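Local coordinates for chitin-binding type-4 domain-containing protein (Photorhabdus laumondii subsp. laumondii, PDB 6T5Z) that is a copper-dependent lytic polysaccharide monooxygenase of family AA10 that probably acts oxidatively on chitin, at residues E36-F41 and T159-Y164; Q65-W70 and W104-P109; T100-D105 and G146-L151. All coordinates share one frame; numbering follows the deposited sequence.

How the contacts relate
Of the three contacts, contact 1 alone reaches the copper site: the side chain of Phe163 lies about 4 Å, at the nearest atoms, from the bound copper ion and from the side chains of its ligands His1 and His90. Contacts 2 and 3 sit away from the metal, their centres about 24 and 22 Å from that of contact 1. Strand 161-172 of contact 1 and strand 148-156 of contact 3 are neighbours in one sheet, and Phe41 CE2 packs on Leu151 CD2 at 3.8 Å. Contacts 2 and 3, with centres about 9 Å apart, share Trp104 and Asp105, and a probable hydrogen bond of 3.0 Å joins Gln65 NE2 to Tyr147 OH.

Contact 1. Residues E36-F41 and T159-Y164; sequences EAKKGF and TLNAFY
Glu36 reaches across Phe163 to Asn161, and its flat end meets the two neighbours differently. With CG anti to the backbone N (chi1 -173°) and the chain extended beyond it, CG lies over one face of the Phe163 ring, 4.1 Å from the ring centroid and offset toward the rim, a CH-pi contact. The carboxylate stands only 23° from the plane of that ring but almost perpendicular to the amide of Asn161; Asn161 ND2 meets Glu36 OE2 from above the carboxylate plane, with OE2 tilted out of the amide plane, in a bent bond of 3.0 Å. One water donates to OE2 and hydrogen-bonds Thr159 OG1; another accepts from both Asn161 ND2 and Lys38 NZ. On the opposite face of the sheet from Glu36 and Phe163, Ala37 CB touches the Tyr164 ring. Tyr164 OH donates to Lys38 O over 2.6 Å, in the carbonyl plane, while Phe41 CB fits against the ring edge 3.7 Å from Tyr164 CE2. Lys39 bends at chi3 to bring NZ within 2.8 Å of Thr159 O; the same ammonium also bonds Ile156 O, so one carbonyl of the turn and one ending strand 148-156 hold it. Thr159 OG1 accepts from Asn161 N, closing an ST turn at the start of the strand. Between the two faces, the backbones of Ala37 and Ala162 form an antiparallel hydrogen-bonded pair, with Ala162 N to Ala37 O at 2.7 Å, and Lys39 N continues the pairing to Leu160 O at 3.0 Å. Strand 36-38 borders strand 161-172 of the AA10 beta-sandwich, on which Phe163 presents its ring to His1, a ligand of the copper ion. That placement is consistent with the axial aromatic position of the histidine brace in lytic polysaccharide monooxygenases.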
loop_
_atom_site.group_PDB
_atom_site.type_symbol
_atom_site.label_atom_id
_atom_site.label_comp_id
_atom_site.label_asym_id
_atom_site.label_seq_id
_atom_site.Cartn_x
_atom_site.Cartn_y
_atom_site.Cartn_z
ATOM N N GLU A 36 -1.847 -9.883 -4.640
ATOM C CA GLU A 36 -1.435 -9.850 -6.041
ATOM C C GLU A 36 -2.650 -9.681 -6.945
ATOM O O GLU A 36 -3.656 -10.374 -6.778
ATOM C CB GLU A 36 -0.689 -11.132 -6.412
ATOM C CG GLU A 36 -0.066 -11.114 -7.814
ATOM C CD GLU A 36 0.525 -12.455 -8.185
ATOM O OE1 GLU A 36 0.461 -13.375 -7.349
ATOM O OE2 GLU A 36 1.046 -12.604 -9.309
ATOM N N ALA A 37 -2.541 -8.784 -7.917
ATOM C CA ALA A 37 -3.642 -8.471 -8.820
ATOM C C ALA A 37 -3.058 -7.874 -10.091
ATOM O O ALA A 37 -1.851 -7.672 -10.201
ATOM C CB ALA A 37 -4.646 -7.523 -8.163
ATOM N N LYS A 38 -3.928 -7.587 -11.058
ATOM C CA LYS A 38 -3.447 -7.020 -12.317
ATOM C C LYS A 38 -2.747 -5.683 -12.090
ATOM O O LYS A 38 -3.143 -4.892 -11.228
ATOM C CB LYS A 38 -4.608 -6.845 -13.295
ATOM C CG LYS A 38 -5.169 -8.153 -13.801
ATOM C CD LYS A 38 -4.159 -8.900 -14.635
ATOM C CE LYS A 38 -4.710 -10.231 -15.114
ATOM N NZ LYS A 38 -4.858 -11.168 -13.964
ATOM N N LYS A 39 -1.684 -5.443 -12.864
ATOM C CA LYS A 39 -0.940 -4.194 -12.768
ATOM C C LYS A 39 -1.743 -3.055 -13.394
ATOM O O LYS A 39 -2.832 -3.248 -13.945
ATOM C CB LYS A 39 0.427 -4.327 -13.448
ATOM C CG LYS A 39 0.352 -4.569 -14.964
ATOM C CD LYS A 39 1.720 -4.647 -15.632
ATOM C CE LYS A 39 2.485 -5.899 -15.224
ATOM N NZ LYS A 39 3.691 -6.095 -16.102
ATOM N N GLY A 40 -1.203 -1.846 -13.309
ATOM C CA GLY A 40 -1.726 -0.733 -14.074
ATOM C C GLY A 40 -2.715 0.169 -13.364
ATOM O O GLY A 40 -3.405 0.945 -14.033
ATOM N N PHE A 41 -2.832 0.076 -12.043
ATOM C CA PHE A 41 -3.615 1.051 -11.306
ATOM C C PHE A 41 -3.136 2.476 -11.615
ATOM O O PHE A 41 -1.937 2.719 -11.638
ATOM C CB PHE A 41 -3.511 0.760 -9.802
ATOM C CG PHE A 41 -4.361 1.649 -8.964
ATOM C CD1 PHE A 41 -5.665 1.291 -8.651
ATOM C CD2 PHE A 41 -3.862 2.852 -8.490
ATOM C CE1 PHE A 41 -6.452 2.123 -7.877
ATOM C CE2 PHE A 41 -4.642 3.681 -7.723
ATOM C CZ PHE A 41 -5.942 3.315 -7.411
ATOM N N THR A 159 5.173 -10.652 -15.550
ATOM C CA THR A 159 3.795 -11.132 -15.486
ATOM C C THR A 159 2.846 -9.966 -15.751
ATOM O O THR A 159 3.267 -8.834 -16.030
ATOM C CB THR A 159 3.464 -11.776 -14.134
ATOM O OG1 THR A 159 3.362 -10.753 -13.138
ATOM C CG2 THR A 159 4.532 -12.787 -13.729
ATOM N N LEU A 160 1.552 -10.262 -15.678
ATOM C CA LEU A 160 0.494 -9.274 -15.839
ATOM C C LEU A 160 0.170 -8.538 -14.541
ATOM O O LEU A 160 -0.717 -7.677 -14.536
ATOM C CB LEU A 160 -0.771 -9.960 -16.368
ATOM C CG LEU A 160 -0.666 -10.642 -17.740
ATOM C CD1 LEU A 160 -1.967 -11.388 -18.057
ATOM C CD2 LEU A 160 -0.318 -9.636 -18.839
ATOM N N ASN A 161 0.870 -8.835 -13.453
ATOM C CA ASN A 161 0.379 -8.508 -12.120
ATOM C C ASN A 161 1.260 -7.499 -11.387
ATOM O O ASN A 161 2.338 -7.108 -11.845
ATOM C CB ASN A 161 0.248 -9.790 -11.295
ATOM C CG ASN A 161 -0.794 -10.722 -11.861
ATOM O OD1 ASN A 161 -1.794 -10.270 -12.416
ATOM N ND2 ASN A 161 -0.576 -12.023 -11.726
ATOM N N ALA A 162 0.760 -7.088 -10.222
ATOM C CA ALA A 162 1.448 -6.213 -9.284
ATOM C C ALA A 162 0.987 -6.568 -7.879
ATOM O O ALA A 162 -0.064 -7.183 -7.694
ATOM C CB ALA A 162 1.160 -4.733 -9.557
ATOM N N PHE A 163 1.755 -6.141 -6.883
ATOM C CA PHE A 163 1.368 -6.343 -5.488
ATOM C C PHE A 163 0.931 -5.023 -4.873
ATOM O O PHE A 163 1.564 -3.986 -5.094
ATOM C CB PHE A 163 2.513 -6.967 -4.690
ATOM C CG PHE A 163 2.767 -8.399 -5.066
ATOM C CD1 PHE A 163 3.523 -8.710 -6.191
ATOM C CD2 PHE A 163 2.178 -9.433 -4.353
ATOM C CE1 PHE A 163 3.727 -10.029 -6.565
ATOM C CE2 PHE A 163 2.382 -10.760 -4.723
ATOM C CZ PHE A 163 3.148 -11.054 -5.829
ATOM N N TYR A 164 -0.156 -5.063 -4.089
ATOM C CA TYR A 164 -0.837 -3.843 -3.649
ATOM C C TYR A 164 -0.817 -3.757 -2.129
ATOM O O TYR A 164 -1.316 -4.661 -1.447
ATOM C CB TYR A 164 -2.267 -3.807 -4.186
ATOM C CG TYR A 164 -2.339 -3.543 -5.681
ATOM C CD1 TYR A 164 -2.258 -4.588 -6.603
ATOM C CD2 TYR A 164 -2.473 -2.243 -6.166
ATOM C CE1 TYR A 164 -2.322 -4.342 -7.983
ATOM C CE2 TYR A 164 -2.536 -1.988 -7.532
ATOM C CZ TYR A 164 -2.458 -3.040 -8.431
ATOM O OH TYR A 164 -2.536 -2.778 -9.779
HETATM O O HOH W 1 3.194 -11.523 -10.589
HETATM O O HOH W 2 -2.219 -12.817 -14.075
#

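Contact 2. Residues Q65-W70 and W104-P109; sequences QTEDRW and WDPNKP
Gln65 lies along segment 104-109 and touches it with nearly every side-chain atom. Gln65 CB rests 3.3 Å from Lys108 O, and Gln65 CG, held anti to the backbone N (chi1 -169°), comes closer, 3.0 Å from the same oxygen. A bend at chi2 turns the amide over toward Pro106 and Trp104. CD lies near Trp104 CZ3 and CH2, and NE2 approaches CH2 at the indole edge, near the ring plane, with amide and ring planes 64° apart. At the tip, Gln65 NE2 donates to Pro106 O over 3.0 Å, a nearly straight bond in the amide plane of Gln65 but tilted from the carbonyl plane of Pro106; Tyr147 OH bonds NE2, and Arg10 donates to OE1, so both ends of this buried amide are satisfied. The carbonyl that receives NE2 belongs to a type I beta turn from Asp105 to Lys108, reinforced by an Asx turn in which Asp105 OD1 accepts from Asn107 N. The contact joins two surface loops away from the copper site, one between strands 36-38 and 73-76, the other between strands 92-99 and 121-126. Asn107 uses both ends of its amide: OD1 takes Glu67 N at 2.9 Å, the donor above the carbonyl plane, and ND2 gives to the anti side of Glu67 OE1 at 2.8 Å, somewhat out of the carboxylate plane. Glu67 CG lies beside Pro106 CG, 3.5 Å away.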
loop_
_atom_site.group_PDB
_atom_site.type_symbol
_atom_site.label_atom_id
_atom_site.label_comp_id
_atom_site.label_asym_id
_atom_site.label_seq_id
_atom_site.Cartn_x
_atom_site.Cartn_y
_atom_site.Cartn_z
ATOM N N GLN A 65 -13.534 0.698 5.668
ATOM C CA GLN A 65 -12.944 2.036 5.727
ATOM C C GLN A 65 -13.778 2.900 6.671
ATOM O O GLN A 65 -14.879 3.344 6.326
ATOM C CB GLN A 65 -12.834 2.667 4.343
ATOM C CG GLN A 65 -11.994 3.938 4.337
ATOM C CD GLN A 65 -10.632 3.738 4.970
ATOM O OE1 GLN A 65 -9.843 2.896 4.527
ATOM N NE2 GLN A 65 -10.348 4.505 6.014
ATOM N N THR A 66 -13.252 3.106 7.875
ATOM C CA THR A 66 -13.771 4.076 8.831
ATOM C C THR A 66 -12.573 4.737 9.493
ATOM O O THR A 66 -11.456 4.216 9.449
ATOM C CB THR A 66 -14.664 3.448 9.921
ATOM O OG1 THR A 66 -13.849 2.648 10.787
ATOM C CG2 THR A 66 -15.763 2.578 9.318
ATOM N N GLU A 67 -12.813 5.893 10.111
ATOM C CA GLU A 67 -11.756 6.547 10.878
ATOM C C GLU A 67 -11.225 5.657 11.997
ATOM O O GLU A 67 -10.045 5.746 12.349
ATOM C CB GLU A 67 -12.264 7.861 11.469
ATOM C CG GLU A 67 -12.453 8.955 10.436
ATOM C CD GLU A 67 -13.083 10.206 11.023
ATOM O OE1 GLU A 67 -14.328 10.326 10.982
ATOM O OE2 GLU A 67 -12.330 11.061 11.546
ATOM N N ASP A 68 -12.075 4.794 12.553
ATOM C CA ASP A 68 -11.738 4.014 13.737
ATOM C C ASP A 68 -11.092 2.670 13.427
ATOM O O ASP A 68 -10.521 2.058 14.336
ATOM C CB ASP A 68 -13.001 3.773 14.597
ATOM C CG ASP A 68 -14.241 3.427 13.755
ATOM O OD1 ASP A 68 -15.019 4.355 13.425
ATOM O OD2 ASP A 68 -14.444 2.238 13.425
ATOM N N ARG A 69 -11.141 2.211 12.172
ATOM C CA ARG A 69 -10.903 0.793 11.899
ATOM C C ARG A 69 -9.437 0.407 12.041
ATOM O O ARG A 69 -9.118 -0.662 12.577
ATOM C CB ARG A 69 -11.407 0.442 10.500
ATOM C CG ARG A 69 -11.126 -1.003 10.102
ATOM C CD ARG A 69 -12.064 -1.948 10.838
ATOM N NE ARG A 69 -11.776 -3.353 10.562
ATOM C CZ ARG A 69 -10.844 -4.066 11.187
ATOM N NH1 ARG A 69 -10.072 -3.505 12.113
ATOM N NH2 ARG A 69 -10.681 -5.349 10.888
ATOM N N TRP A 70 -8.532 1.218 11.494
ATOM C CA TRP A 70 -7.172 0.776 11.242
ATOM C C TRP A 70 -6.172 1.491 12.135
ATOM O O TRP A 70 -6.310 2.683 12.418
ATOM C CB TRP A 70 -6.800 1.000 9.773
ATOM C CG TRP A 70 -7.734 0.285 8.828
ATOM C CD1 TRP A 70 -8.576 0.858 7.915
ATOM C CD2 TRP A 70 -7.945 -1.130 8.735
ATOM N NE1 TRP A 70 -9.281 -0.112 7.248
ATOM C CE2 TRP A 70 -8.907 -1.342 7.726
ATOM C CE3 TRP A 70 -7.396 -2.241 9.393
ATOM C CZ2 TRP A 70 -9.339 -2.622 7.364
ATOM C CZ3 TRP A 70 -7.825 -3.512 9.028
ATOM C CH2 TRP A 70 -8.797 -3.686 8.036
ATOM N N TRP A 104 -10.268 13.687 1.091
ATOM C CA TRP A 104 -10.919 12.390 0.954
ATOM C C TRP A 104 -11.778 12.101 2.189
ATOM O O TRP A 104 -11.695 12.778 3.211
ATOM C CB TRP A 104 -9.884 11.282 0.742
ATOM C CG TRP A 104 -9.131 10.846 1.987
ATOM C CD1 TRP A 104 -8.268 11.597 2.739
ATOM C CD2 TRP A 104 -9.185 9.555 2.613
ATOM N NE1 TRP A 104 -7.777 10.848 3.784
ATOM C CE2 TRP A 104 -8.322 9.591 3.724
ATOM C CE3 TRP A 104 -9.873 8.369 2.328
ATOM C CZ2 TRP A 104 -8.137 8.489 4.557
ATOM C CZ3 TRP A 104 -9.686 7.277 3.148
ATOM C CH2 TRP A 104 -8.827 7.344 4.251
ATOM N N ASP A 105 -12.615 11.070 2.076
ATOM C CA ASP A 105 -13.562 10.730 3.134
ATOM C C ASP A 105 -13.119 9.442 3.810
ATOM O O ASP A 105 -13.280 8.352 3.241
ATOM C CB ASP A 105 -14.974 10.585 2.562
ATOM C CG ASP A 105 -16.036 10.465 3.640
ATOM O OD1 ASP A 105 -15.705 10.067 4.774
ATOM O OD2 ASP A 105 -17.212 10.765 3.349
ATOM N N PRO A 106 -12.578 9.510 5.029
ATOM C CA PRO A 106 -12.050 8.306 5.689
ATOM C C PRO A 106 -13.113 7.314 6.116
ATOM O O PRO A 106 -12.771 6.242 6.625
ATOM C CB PRO A 106 -11.318 8.882 6.910
ATOM C CG PRO A 106 -12.010 10.179 7.171
ATOM C CD PRO A 106 -12.368 10.727 5.830
ATOM N N ASN A 107 -14.390 7.638 5.940
ATOM C CA ASN A 107 -15.490 6.760 6.301
ATOM C C ASN A 107 -16.222 6.215 5.081
ATOM O O ASN A 107 -17.348 5.726 5.206
ATOM C CB ASN A 107 -16.453 7.509 7.223
ATOM C CG ASN A 107 -15.835 7.814 8.574
ATOM O OD1 ASN A 107 -15.411 6.901 9.287
ATOM N ND2 ASN A 107 -15.768 9.101 8.931
ATOM N N LYS A 108 -15.609 6.299 3.907
ATOM C CA LYS A 108 -16.140 5.773 2.660
ATOM C C LYS A 108 -15.095 4.878 2.015
ATOM O O LYS A 108 -13.897 5.025 2.276
ATOM C CB LYS A 108 -16.528 6.907 1.697
ATOM C CG LYS A 108 -17.776 7.661 2.112
ATOM C CD LYS A 108 -18.929 6.689 2.303
ATOM C CE LYS A 108 -20.250 7.416 2.518
ATOM N NZ LYS A 108 -21.030 6.810 3.631
ATOM N N PRO A 109 -15.513 3.952 1.156
ATOM C CA PRO A 109 -14.557 3.005 0.574
ATOM C C PRO A 109 -13.450 3.691 -0.215
ATOM O O PRO A 109 -13.624 4.774 -0.783
ATOM C CB PRO A 109 -15.429 2.139 -0.341
ATOM C CG PRO A 109 -16.807 2.238 0.262
ATOM C CD PRO A 109 -16.904 3.644 0.772
#

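Contact 3. Residues T100-D105 and G146-L151; sequences TKLGWD and GYHVIL
Thr100 OG1 is gripped from two directions by strand 148-156: Val149 N donates to it over 3.0 Å, and His148 ND1 stands 2.9 Å away in a hydrogen bond for which either atom could be the donor. The hydroxyl sits between the backbone N and the carbonyl carbon (chi1 39°), turned toward the strand, and meets the imidazole at its edge, near the ring plane. Thr100 N answers the strand, donating to Val149 O at 3.0 Å; side chain and backbone of one threonine serve both polar backbone atoms of Val149. Beyond Thr100 the chain folds into a type II beta turn from Lys101 to Trp104, closed by Trp104 N to Lys101 O, which swings the indole back over the corner of the chain at Tyr147, beside the sheet of strands 92-99, 148-156 and 161-172 of the AA10 beta-sandwich. There Trp104 NE1 donates to Tyr147 O over 2.9 Å, with the oxygen close to the indole plane. The six-membered ring of Trp104 points its edge at the Tyr147 face, an edge-to-face pair with planes 65° apart, and Trp104 CH2 meets Val149 CG2 at 3.7 Å. His148 joins this aromatic cluster obliquely, its side chain sliding past that of Trp104 in the opposite direction, with Leu102 CD2 near NE2. Tyr147 OH is satisfied by Asp168 OD2 of the adjoining strand 161-172, and Thr169 OG1 holds His148 O.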
loop_
_atom_site.group_PDB
_atom_site.type_symbol
_atom_site.label_atom_id
_atom_site.label_comp_id
_atom_site.label_asym_id
_atom_site.label_seq_id
_atom_site.Cartn_x
_atom_site.Cartn_y
_atom_site.Cartn_z
ATOM N N THR A 100 -4.024 9.258 -0.687
ATOM C CA THR A 100 -5.382 9.780 -0.719
ATOM C C THR A 100 -5.363 11.284 -0.964
ATOM O O THR A 100 -4.414 11.985 -0.595
ATOM C CB THR A 100 -6.106 9.476 0.602
ATOM O OG1 THR A 100 -5.202 9.648 1.709
ATOM C CG2 THR A 100 -6.623 8.044 0.601
ATOM N N LYS A 101 -6.417 11.772 -1.613
ATOM C CA LYS A 101 -6.562 13.197 -1.874
ATOM C C LYS A 101 -6.738 13.974 -0.577
ATOM O O LYS A 101 -7.260 13.458 0.418
ATOM C CB LYS A 101 -7.780 13.465 -2.758
ATOM C CG LYS A 101 -7.628 13.105 -4.213
ATOM C CD LYS A 101 -8.957 13.298 -4.948
ATOM C CE LYS A 101 -8.806 13.027 -6.436
ATOM N NZ LYS A 101 -10.111 12.776 -7.108
ATOM N N LEU A 102 -6.306 15.232 -0.599
ATOM C CA LEU A 102 -6.725 16.167 0.430
ATOM C C LEU A 102 -8.237 16.303 0.365
ATOM O O LEU A 102 -8.803 16.553 -0.705
ATOM C CB LEU A 102 -6.045 17.523 0.236
ATOM C CG LEU A 102 -4.521 17.535 0.354
ATOM C CD1 LEU A 102 -3.988 18.934 0.053
ATOM C CD2 LEU A 102 -4.061 17.060 1.717
ATOM N N GLY A 103 -8.895 16.088 1.494
ATOM C CA GLY A 103 -10.338 16.104 1.507
ATOM C C GLY A 103 -11.010 14.793 1.169
ATOM O O GLY A 103 -12.235 14.780 0.995
ATOM N N TRP A 104 -10.268 13.687 1.091
ATOM C CA TRP A 104 -10.919 12.390 0.954
ATOM C C TRP A 104 -11.778 12.101 2.189
ATOM O O TRP A 104 -11.695 12.778 3.211
ATOM C CB TRP A 104 -9.884 11.282 0.742
ATOM C CG TRP A 104 -9.131 10.846 1.987
ATOM C CD1 TRP A 104 -8.268 11.597 2.739
ATOM C CD2 TRP A 104 -9.185 9.555 2.613
ATOM N NE1 TRP A 104 -7.777 10.848 3.784
ATOM C CE2 TRP A 104 -8.322 9.591 3.724
ATOM C CE3 TRP A 104 -9.873 8.369 2.328
ATOM C CZ2 TRP A 104 -8.137 8.489 4.557
ATOM C CZ3 TRP A 104 -9.686 7.277 3.148
ATOM C CH2 TRP A 104 -8.827 7.344 4.251
ATOM N N ASP A 105 -12.615 11.070 2.076
ATOM C CA ASP A 105 -13.562 10.730 3.134
ATOM C C ASP A 105 -13.119 9.442 3.810
ATOM O O ASP A 105 -13.280 8.352 3.241
ATOM C CB ASP A 105 -14.974 10.585 2.562
ATOM C CG ASP A 105 -16.036 10.465 3.640
ATOM O OD1 ASP A 105 -15.705 10.067 4.774
ATOM O OD2 ASP A 105 -17.212 10.765 3.349
ATOM N N GLY A 146 -2.905 14.833 8.802
ATOM C CA GLY A 146 -4.071 14.083 9.227
ATOM C C GLY A 146 -4.010 12.647 8.753
ATOM O O GLY A 146 -2.958 12.132 8.356
ATOM N N TYR A 147 -5.170 11.994 8.794
ATOM C CA TYR A 147 -5.271 10.590 8.419
ATOM C C TYR A 147 -5.304 10.466 6.900
ATOM O O TYR A 147 -6.188 11.026 6.247
ATOM C CB TYR A 147 -6.515 9.956 9.044
ATOM C CG TYR A 147 -6.797 8.510 8.628
ATOM C CD1 TYR A 147 -5.773 7.622 8.304
ATOM C CD2 TYR A 147 -8.110 8.044 8.560
ATOM C CE1 TYR A 147 -6.060 6.301 7.919
ATOM C CE2 TYR A 147 -8.401 6.747 8.186
ATOM C CZ TYR A 147 -7.373 5.881 7.870
ATOM O OH TYR A 147 -7.696 4.592 7.510
ATOM N N HIS A 148 -4.349 9.715 6.354
ATOM C CA HIS A 148 -4.258 9.447 4.925
ATOM C C HIS A 148 -3.828 8.009 4.706
ATOM O O HIS A 148 -3.145 7.419 5.548
ATOM C CB HIS A 148 -3.262 10.392 4.247
ATOM C CG HIS A 148 -3.782 11.779 4.114
ATOM N ND1 HIS A 148 -4.718 12.117 3.165
ATOM C CD2 HIS A 148 -3.543 12.900 4.835
ATOM C CE1 HIS A 148 -5.017 13.398 3.289
ATOM N NE2 HIS A 148 -4.318 13.896 4.295
ATOM N N VAL A 149 -4.217 7.459 3.557
ATOM C CA VAL A 149 -3.845 6.107 3.164
ATOM C C VAL A 149 -2.890 6.212 1.990
ATOM O O VAL A 149 -3.156 6.943 1.030
ATOM C CB VAL A 149 -5.071 5.255 2.802
ATOM C CG1 VAL A 149 -4.633 3.910 2.227
ATOM C CG2 VAL A 149 -5.956 5.068 4.030
ATOM N N ILE A 150 -1.779 5.492 2.076
ATOM C CA ILE A 150 -0.789 5.429 1.013
ATOM C C ILE A 150 -0.919 4.059 0.364
ATOM O O ILE A 150 -1.018 3.047 1.067
ATOM C CB ILE A 150 0.631 5.667 1.567
ATOM C CG1 ILE A 150 0.758 7.121 2.036
ATOM C CG2 ILE A 150 1.700 5.275 0.524
ATOM C CD1 ILE A 150 2.008 7.475 2.823
ATOM N N LEU A 151 -0.963 4.028 -0.970
ATOM C CA LEU A 151 -1.003 2.779 -1.725
ATOM C C LEU A 151 0.363 2.525 -2.348
ATOM O O LEU A 151 0.791 3.249 -3.255
ATOM C CB LEU A 151 -2.086 2.803 -2.803
ATOM C CG LEU A 151 -2.115 1.573 -3.720
ATOM C CD1 LEU A 151 -2.487 0.298 -2.940
ATOM C CD2 LEU A 151 -3.062 1.754 -4.898
#